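Local coordinates for protein MlnD (Bacillus methylotrophicus, PDB 5IL5) that is the dehydratase domain of a trans-AT polyketide synthase for macrolactin and probably removes water from beta-hydroxyacyl chains carried on phosphopantetheine, at residues G56-T61 and S180-L185; K62-E67 and R99-Q104. All blocks are in the same frame, centred on the assembly; numbering follows the deposited sequence.

Interaction 1: residues G56-T61 and S180-L185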
loop_
_atom_site.group_PDB
_atom_site.type_symbol
_atom_site.label_atom_id
_atom_site.label_comp_id
_atom_site.label_asym_id
_atom_site.label_seq_id
_atom_site.Cartn_x
_atom_site.Cartn_y
_atom_site.Cartn_z
ATOM N N GLY A 56 11.117 -19.347 8.980
ATOM C CA GLY A 56 12.065 -20.138 9.741
ATOM C C GLY A 56 13.405 -20.252 9.049
ATOM O O GLY A 56 14.184 -21.166 9.327
ATOM N N LEU A 57 13.702 -19.286 8.189
ATOM C CA LEU A 57 14.772 -19.392 7.208
ATOM C C LEU A 57 15.956 -18.544 7.653
ATOM O O LEU A 57 15.840 -17.318 7.749
ATOM C CB LEU A 57 14.276 -18.947 5.831
ATOM C CG LEU A 57 12.886 -19.439 5.406
ATOM C CD1 LEU A 57 12.360 -18.590 4.261
ATOM C CD2 LEU A 57 12.895 -20.909 5.011
ATOM N N TYR A 58 17.083 -19.197 7.931
ATOM C CA TYR A 58 18.309 -18.494 8.275
ATOM C C TYR A 58 19.509 -19.279 7.756
ATOM O O TYR A 58 19.441 -20.499 7.570
ATOM C CB TYR A 58 18.432 -18.266 9.792
ATOM C CG TYR A 58 18.382 -19.526 10.624
ATOM C CD1 TYR A 58 19.518 -20.302 10.827
ATOM C CD2 TYR A 58 17.196 -19.933 11.224
ATOM C CE1 TYR A 58 19.469 -21.456 11.591
ATOM C CE2 TYR A 58 17.140 -21.083 11.991
ATOM C CZ TYR A 58 18.279 -21.840 12.171
ATOM O OH TYR A 58 18.222 -22.985 12.931
ATOM N N ILE A 59 20.610 -18.563 7.517
ATOM C CA ILE A 59 21.900 -19.178 7.235
ATOM C C ILE A 59 22.916 -18.603 8.209
ATOM O O ILE A 59 22.695 -17.565 8.836
ATOM C CB ILE A 59 22.378 -18.967 5.776
ATOM C CG1 ILE A 59 22.564 -17.484 5.446
ATOM C CG2 ILE A 59 21.396 -19.584 4.796
ATOM C CD1 ILE A 59 23.406 -17.246 4.193
ATOM N N LYS A 60 24.040 -19.303 8.335
ATOM C CA LYS A 60 25.181 -18.842 9.111
ATOM C C LYS A 60 26.439 -19.025 8.278
ATOM O O LYS A 60 26.550 -19.994 7.521
ATOM C CB LYS A 60 25.322 -19.614 10.423
ATOM C CG LYS A 60 24.022 -19.810 11.189
ATOM C CD LYS A 60 24.243 -20.642 12.452
ATOM C CE LYS A 60 22.974 -20.750 13.288
ATOM N NZ LYS A 60 23.166 -21.543 14.531
ATOM N N THR A 61 27.369 -18.083 8.389
ATOM C CA THR A 61 28.667 -18.208 7.747
ATOM C C THR A 61 29.765 -17.990 8.774
ATOM O O THR A 61 29.538 -17.441 9.853
ATOM C CB THR A 61 28.841 -17.222 6.588
ATOM O OG1 THR A 61 28.861 -15.882 7.087
ATOM C CG2 THR A 61 27.715 -17.391 5.591
ATOM N N SER A 180 26.336 -23.015 6.874
ATOM C CA SER A 180 25.312 -23.883 7.430
ATOM C C SER A 180 23.977 -23.165 7.313
ATOM O O SER A 180 23.913 -21.962 7.052
ATOM C CB SER A 180 25.598 -24.264 8.887
ATOM O OG SER A 180 25.608 -23.125 9.727
ATOM N N CYS A 181 22.902 -23.919 7.511
ATOM C CA CYS A 181 21.572 -23.394 7.259
ATOM C C CYS A 181 20.555 -24.200 8.050
ATOM O O CYS A 181 20.820 -25.323 8.486
ATOM C CB CYS A 181 21.242 -23.425 5.764
ATOM S SG CYS A 181 21.108 -25.082 5.059
ATOM N N SER A 182 19.388 -23.590 8.240
ATOM C CA SER A 182 18.255 -24.246 8.878
ATOM C C SER A 182 17.752 -25.410 8.030
ATOM O O SER A 182 17.854 -25.404 6.800
ATOM C CB SER A 182 17.141 -23.228 9.109
ATOM O OG SER A 182 16.697 -22.671 7.885
ATOM N N ASP A 183 17.193 -26.421 8.703
ATOM C CA ASP A 183 16.675 -27.584 7.985
ATOM C C ASP A 183 15.635 -27.183 6.951
ATOM O O ASP A 183 15.443 -27.887 5.952
ATOM C CB ASP A 183 16.050 -28.588 8.953
ATOM C CG ASP A 183 17.056 -29.187 9.905
ATOM O OD1 ASP A 183 18.277 -29.007 9.687
ATOM O OD2 ASP A 183 16.623 -29.849 10.875
ATOM N N SER A 184 14.953 -26.058 7.175
ATOM C CA SER A 184 13.992 -25.551 6.207
ATOM C C SER A 184 14.643 -25.162 4.889
ATOM O O SER A 184 13.924 -24.945 3.909
ATOM C CB SER A 184 13.264 -24.339 6.783
ATOM O OG SER A 184 14.197 -23.332 7.125
ATOM N N LEU A 185 15.972 -25.080 4.837
ATOM C CA LEU A 185 16.694 -24.769 3.610
ATOM C C LEU A 185 17.562 -25.929 3.132
ATOM O O LEU A 185 18.423 -25.740 2.268
ATOM C CB LEU A 185 17.551 -23.522 3.811
ATOM C CG LEU A 185 16.772 -22.214 3.914
ATOM C CD1 LEU A 185 17.609 -21.138 4.576
ATOM C CD2 LEU A 185 16.347 -21.774 2.532
#
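The ring of Tyr58 lies with one face against Ser182, whose CB sits 3.6 Å from the ring centroid and 15° off the ring normal, a CH-pi contact over the face. The methylene is offset toward the rim on the CZ side. The opposite face has the carboxylate atom OE1 of Glu67 over it, near CG. With CG placed between the backbone N and the carbonyl carbon (chi1 57°), the ring end of Tyr58 comes nearer the facing chain, over Ser182.

The backbones pair in antiparallel register: Ile59 and Cys181 form a non-hydrogen-bonded pair, and Lys60 and Ser180 a hydrogen-bonded one, with Lys60 N to Ser180 O at 3.0 Å and Ser180 N to Lys60 O at 3.1 Å. A further bond, Ser182 N to Tyr58 O at 3.2 Å, continues the pairing beyond the strands. The side chains divide between two faces. Ile59 and Cys181 share one, where Ile59 CG2 meets Cys181 CB at 4.0 Å and also Leu185 CD1; helix 215-229 packs there through Glu219 and Gln223. On the other, the CB of Lys60 lies against Ser180 OG.

Leu57 CD2 rests on Ser184 OG at 3.5 Å. Backbone bonds fix the register of these two short strands, one from each predicted hotdog fold of the double-hotdog dehydratase. Where the strands end, the hydrogen-bonded hydroxyls Ser182 OG and Ser184 OG, 2.7 Å apart, and a weak bond from Tyr58 N to Ser182 OG take over from backbone pairing, beside the apolar contacts of Leu57, Ile59 and Leu185.

Interaction 2: residues K62-E67 and R99-Q104; sequences KYQDRE and REPMLQ
Gln64 and Leu103 meet across this contact with their side chains at about a right angle, the amide oxygen OE1 of Gln64 lying 3.5 Å from the methyl CD2 of Leu103. The amide carbon is also near, with Gln64 CD 4.1 Å from Leu103 CD2, so it is the carbonyl side of the amide that meets the methyl. In Gln64, CG is anti to the carbonyl carbon, and the chain then bends at chi2, turning the amide out of an extended path. The other end of the amide approaches the proline ring, Gln64 NE2 being 4.5 Å from Pro101 CG.

Leu103 takes a simpler course. Its CB leaves the backbone alongside the facing segment; with CD1 anti to CA (chi2 177°), CD2 is the methyl turned out of the extended path, and this branch meets Gln64 OE1. The same methyl is 4.5 Å from Arg66 CB, a loose approach in which the aliphatic root of the arginine takes part. Gln104 differs in its first torsion, with CG anti to the backbone N (chi1 -175°), and its amide leads away; what it gives the contact is mainly backbone.

That backbone contribution is the one hydrogen bond between the segments: Gln104 N donates to Glu67 O at 3.2 Å, nearly straight at the hydrogen (169°). Two residues earlier, Met102 is the centre of an inverse gamma turn. Its CB points away from the 62-67 loop, and its side chain touches Gln74 and Met77 of helix 74-86. The loop links strands 59-61 and 68-69, and the short, weakly bonded strand at about 102-103 pairs antiparallel with 68-69, Met102 bonding through its backbone to Phe69, while Pro101 and Leu103 lay their side chains on Met68.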
loop_
_atom_site.group_PDB
_atom_site.type_symbol
_atom_site.label_atom_id
_atom_site.label_comp_id
_atom_site.label_asym_id
_atom_site.label_seq_id
_atom_site.Cartn_x
_atom_site.Cartn_y
_atom_site.Cartn_z
ATOM N N LYS A 62 30.965 -18.457 8.433
ATOM C CA LYS A 62 32.120 -18.237 9.293
ATOM C C LYS A 62 32.474 -16.761 9.429
ATOM O O LYS A 62 33.233 -16.403 10.336
ATOM C CB LYS A 62 33.312 -19.025 8.752
ATOM C CG LYS A 62 33.702 -18.657 7.331
ATOM C CD LYS A 62 34.796 -19.568 6.794
ATOM C CE LYS A 62 35.019 -19.349 5.305
ATOM N NZ LYS A 62 36.211 -20.087 4.794
ATOM N N TYR A 63 31.945 -15.898 8.558
ATOM C CA TYR A 63 32.236 -14.472 8.634
ATOM C C TYR A 63 31.364 -13.732 9.641
ATOM O O TYR A 63 31.678 -12.584 9.973
ATOM C CB TYR A 63 32.057 -13.820 7.264
ATOM C CG TYR A 63 32.925 -14.397 6.174
ATOM C CD1 TYR A 63 34.287 -14.129 6.127
ATOM C CD2 TYR A 63 32.384 -15.209 5.189
ATOM C CE1 TYR A 63 35.079 -14.650 5.129
ATOM C CE2 TYR A 63 33.172 -15.733 4.193
ATOM C CZ TYR A 63 34.517 -15.452 4.164
ATOM O OH TYR A 63 35.295 -15.982 3.164
ATOM N N GLN A 64 30.293 -14.347 10.137
ATOM C CA GLN A 64 29.294 -13.641 10.926
ATOM C C GLN A 64 28.964 -14.423 12.188
ATOM O O GLN A 64 28.741 -15.636 12.130
ATOM C CB GLN A 64 28.023 -13.432 10.094
ATOM C CG GLN A 64 28.203 -12.485 8.911
ATOM C CD GLN A 64 28.506 -11.062 9.344
ATOM O OE1 GLN A 64 28.030 -10.600 10.392
ATOM N NE2 GLN A 64 29.305 -10.358 8.543
ATOM N N ASP A 65 28.928 -13.718 13.324
ATOM C CA ASP A 65 28.418 -14.304 14.559
ATOM C C ASP A 65 26.917 -14.542 14.476
ATOM O O ASP A 65 26.407 -15.530 15.016
ATOM C CB ASP A 65 28.750 -13.400 15.746
ATOM C CG ASP A 65 30.160 -13.599 16.257
ATOM O OD1 ASP A 65 30.715 -14.703 16.072
ATOM O OD2 ASP A 65 30.717 -12.652 16.845
ATOM N N ARG A 66 26.194 -13.646 13.813
ATOM C CA ARG A 66 24.740 -13.657 13.824
ATOM C C ARG A 66 24.191 -14.476 12.654
ATOM O O ARG A 66 24.828 -14.606 11.606
ATOM C CB ARG A 66 24.228 -12.222 13.744
ATOM C CG ARG A 66 24.783 -11.328 14.847
ATOM C CD ARG A 66 24.010 -10.036 14.983
ATOM N NE ARG A 66 24.450 -9.238 16.129
ATOM C CZ ARG A 66 23.940 -9.291 17.357
ATOM N NH1 ARG A 66 22.945 -10.115 17.653
ATOM N NH2 ARG A 66 24.438 -8.503 18.301
ATOM N N GLU A 67 22.989 -15.017 12.846
ATOM C CA GLU A 67 22.244 -15.669 11.775
ATOM C C GLU A 67 21.868 -14.656 10.689
ATOM O O GLU A 67 21.852 -13.445 10.914
ATOM C CB GLU A 67 20.993 -16.340 12.347
ATOM C CG GLU A 67 21.273 -17.658 13.066
ATOM C CD GLU A 67 20.079 -18.179 13.842
ATOM O OE1 GLU A 67 18.929 -17.836 13.483
ATOM O OE2 GLU A 67 20.296 -18.932 14.818
ATOM N N ARG A 99 25.151 -6.348 -1.358
ATOM C CA ARG A 99 26.100 -5.506 -0.642
ATOM C C ARG A 99 26.196 -5.781 0.849
ATOM O O ARG A 99 27.275 -5.618 1.421
ATOM C CB ARG A 99 25.738 -4.032 -0.853
ATOM C CG ARG A 99 26.119 -3.536 -2.229
ATOM C CD ARG A 99 25.526 -2.186 -2.539
ATOM N NE ARG A 99 25.790 -1.197 -1.501
ATOM C CZ ARG A 99 25.571 0.103 -1.656
ATOM N NH1 ARG A 99 25.100 0.569 -2.806
ATOM N NH2 ARG A 99 25.826 0.936 -0.661
ATOM N N GLU A 100 25.106 -6.172 1.498
ATOM C CA GLU A 100 25.134 -6.453 2.925
ATOM C C GLU A 100 24.249 -7.655 3.221
ATOM O O GLU A 100 23.233 -7.863 2.546
ATOM C CB GLU A 100 24.656 -5.254 3.763
ATOM C CG GLU A 100 25.597 -4.051 3.744
ATOM C CD GLU A 100 26.945 -4.328 4.402
ATOM O OE1 GLU A 100 27.034 -5.293 5.202
ATOM O OE2 GLU A 100 27.908 -3.578 4.117
ATOM N N PRO A 101 24.616 -8.469 4.209
ATOM C CA PRO A 101 23.724 -9.542 4.655
ATOM C C PRO A 101 22.616 -9.024 5.557
ATOM O O PRO A 101 22.769 -8.034 6.277
ATOM C CB PRO A 101 24.660 -10.477 5.427
ATOM C CG PRO A 101 25.725 -9.582 5.937
ATOM C CD PRO A 101 25.927 -8.536 4.877
ATOM N N MET A 102 21.481 -9.721 5.508
ATOM C CA MET A 102 20.344 -9.401 6.366
ATOM C C MET A 102 20.574 -10.056 7.722
ATOM O O MET A 102 20.072 -11.141 8.024
ATOM C CB MET A 102 19.040 -9.870 5.735
ATOM C CG MET A 102 18.660 -9.118 4.468
ATOM S SD MET A 102 16.996 -9.510 3.895
ATOM C CE MET A 102 16.783 -8.275 2.608
ATOM N N LEU A 103 21.367 -9.383 8.551
ATOM C CA LEU A 103 21.548 -9.847 9.918
ATOM C C LEU A 103 20.203 -9.865 10.628
ATOM O O LEU A 103 19.415 -8.919 10.529
ATOM C CB LEU A 103 22.516 -8.937 10.676
ATOM C CG LEU A 103 23.881 -8.687 10.043
ATOM C CD1 LEU A 103 24.672 -7.711 10.899
ATOM C CD2 LEU A 103 24.621 -9.995 9.863
ATOM N N GLN A 104 19.940 -10.949 11.340
ATOM C CA GLN A 104 18.734 -11.071 12.142
ATOM C C GLN A 104 19.141 -11.060 13.608
ATOM O O GLN A 104 19.873 -11.944 14.071
ATOM C CB GLN A 104 17.929 -12.321 11.786
ATOM C CG GLN A 104 16.588 -12.395 12.538
ATOM C CD GLN A 104 15.508 -11.443 11.997
ATOM O OE1 GLN A 104 15.031 -10.537 12.706
ATOM N NE2 GLN A 104 15.085 -11.679 10.757
#

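Both contacts sit on the same side of the chain's centre, their own centres about 12 Å apart, but they join different parts of the fold. Interaction 1 spans the two predicted hotdog halves and is partly buried; interaction 2 stays within the N-terminal half, at the surface. The first buries 410 Å² and relies on several backbone bonds, the second 262 Å² with a single one and looser side-chain approaches. Interaction 2 is nested inside the loop that interaction 1 closes. Segment 62-67 continues directly from 56-61, and strand 68-69 serves both, through backbone bonds of Ile59 with Met68 and Met102 with Phe69. They also meet at Glu67, whose CG lies 3.5 Å from Lys60 CE.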